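PDB 4GVB: KP6 killer toxin subunit beta from Ustilago maydis virus P6, which forms, with the alpha subunit that recognises cellular receptors, a secreted heterodimeric toxin lethal to sensitive cells of the same or related fungal species. Local coordinates for residues 11-14 and 15-18. Residues are numbered along the deposited sequence; the frame is centred on the assembly and turned at random.
Sequences CVDT and TNGG
The side chains of Asp-13 and Thr-15 cross at a slant in the turn that follows strand 7-13: Asp-13 OD2 lies 3.2 Å from Thr-15 OG1, a polar approach that is not a hydrogen bond. The hydroxyl turns instead to its own neighbour, and Thr-15 OG1 donates to Asn-16 OD1 at 2.7 Å, coming in from above the amide plane, 67° out of it. Thr-15 OG1 lies between its backbone N and carbonyl carbon (chi1 66°), and Asn-16 CG takes the same kind of position, which helps bring the two polar ends together. The Asp-13 carboxylate stands nearly perpendicular to the Asn-16 amide, 89° between planes. Its other oxygen, OD1, takes a weak, bent bond from Thr-14 N (2.9 Å).

The backbone doubles back so that Gly-18 CA lies 2.9 Å from Asp-13 O, a CA-H...O contact; Gly-17 and Gly-18 both adopt positive phi, a region glycine reaches easily. This loop joins strand 7-13, paired antiparallel with 70-76, to helix 22-29; the backbones of Asp-13 and Val-19 hydrogen-bond across its base, as do those of Cys-11 and Leu-21.

Val-12 meets the returning chain in van der Waals contact, its CB 3.4 Å from Gly-18 O and CG1 against the same oxygen. Cys-11 ties the strand to Cys-64 by a disulfide. From the alpha subunit, His-21 packs on Asp-13 and Thr-14, and Asn-69 ND2 makes a weak hydrogen bond to Asp-13 OD2.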
ATOM      1  N   CYS B  11       5.231  -1.375 -10.132  1.00 18.94           N
ATOM      2  CA  CYS B  11       5.740  -2.126  -8.985  1.00 18.53           C
ATOM      3  C   CYS B  11       5.718  -3.598  -9.355  1.00 17.20           C
ATOM      4  O   CYS B  11       4.768  -4.062  -9.974  1.00 22.53           O
ATOM      5  CB  CYS B  11       4.847  -1.878  -7.755  1.00 14.14           C
ATOM      6  SG  CYS B  11       4.799  -0.158  -7.242  1.00 19.56           S
ATOM      7  N   VAL B  12       6.765  -4.332  -8.987  1.00 16.17           N
ATOM      8  CA  VAL B  12       6.874  -5.733  -9.349  1.00 20.03           C
ATOM      9  C   VAL B  12       7.355  -6.564  -8.163  1.00 21.31           C
ATOM     10  O   VAL B  12       8.008  -6.050  -7.252  1.00 23.19           O
ATOM     11  CB  VAL B  12       7.850  -5.933 -10.540  1.00 22.86           C
ATOM     12  CG1 VAL B  12       7.331  -5.208 -11.776  1.00 25.72           C
ATOM     13  CG2 VAL B  12       9.248  -5.430 -10.177  1.00 21.25           C
ATOM     14  N   ASP B  13       7.035  -7.850  -8.189  1.00 23.93           N
ATOM     15  CA  ASP B  13       7.449  -8.752  -7.130  1.00 28.81           C
ATOM     16  C   ASP B  13       8.965  -8.936  -7.146  1.00 34.61           C
ATOM     17  O   ASP B  13       9.605  -8.926  -8.201  1.00 31.38           O
ATOM     18  CB  ASP B  13       6.744 -10.099  -7.262  1.00 30.29           C
ATOM     19  CG  ASP B  13       6.530 -10.772  -5.921  1.00 32.48           C
ATOM     20  OD1 ASP B  13       7.089 -10.277  -4.918  1.00 32.03           O
ATOM     21  OD2 ASP B  13       5.796 -11.784  -5.869  1.00 37.15           O
ATOM     22  N   THR B  14       9.536  -9.093  -5.962  1.00 32.48           N
ATOM     23  CA  THR B  14      10.971  -9.276  -5.846  1.00 39.88           C
ATOM     24  C   THR B  14      11.316 -10.755  -6.015  1.00 41.65           C
ATOM     25  O   THR B  14      12.385 -11.189  -5.615  1.00 43.47           O
ATOM     26  CB  THR B  14      11.483  -8.755  -4.486  1.00 36.55           C
ATOM     27  OG1 THR B  14      10.793  -9.430  -3.426  1.00 35.45           O
ATOM     28  CG2 THR B  14      11.225  -7.271  -4.357  1.00 29.81           C
ATOM     29  N   THR B  15      10.400 -11.524  -6.604  1.00 46.38           N
ATOM     30  CA  THR B  15      10.613 -12.950  -6.841  1.00 47.83           C
ATOM     31  C   THR B  15      10.406 -13.307  -8.313  1.00 58.30           C
ATOM     32  O   THR B  15      10.925 -12.639  -9.213  1.00 54.92           O
ATOM     33  CB  THR B  15       9.669 -13.847  -5.985  1.00 49.75           C
ATOM     34  OG1 THR B  15       8.305 -13.654  -6.390  1.00 52.87           O
ATOM     35  CG2 THR B  15       9.823 -13.548  -4.488  1.00 47.19           C
ATOM     36  N   ASN B  16       9.630 -14.367  -8.539  1.00 65.37           N
ATOM     37  CA  ASN B  16       9.385 -14.920  -9.879  1.00 63.94           C
ATOM     38  C   ASN B  16       9.386 -13.917 -11.042  1.00 62.49           C
ATOM     39  O   ASN B  16       8.353 -13.331 -11.373  1.00 59.50           O
ATOM     40  CB  ASN B  16       8.090 -15.750  -9.892  1.00 62.73           C
ATOM     41  CG  ASN B  16       6.941 -15.063  -9.172  1.00 61.91           C
ATOM     42  OD1 ASN B  16       6.738 -15.264  -7.971  1.00 61.83           O
ATOM     43  ND2 ASN B  16       6.169 -14.263  -9.906  1.00 57.69           N
ATOM     44  N   GLY B  17      10.553 -13.744 -11.665  1.00 65.67           N
ATOM     45  CA  GLY B  17      10.713 -12.834 -12.790  1.00 62.10           C
ATOM     46  C   GLY B  17      10.391 -11.390 -12.453  1.00 55.13           C
ATOM     47  O   GLY B  17      10.740 -10.465 -13.196  1.00 54.25           O
ATOM     48  N   GLY B  18       9.732 -11.196 -11.315  1.00 51.23           N
ATOM     49  CA  GLY B  18       9.262  -9.886 -10.923  1.00 41.20           C
ATOM     50  C   GLY B  18       7.997  -9.550 -11.682  1.00 37.55           C
ATOM     51  O   GLY B  18       7.985  -8.657 -12.531  1.00 33.80           O
TER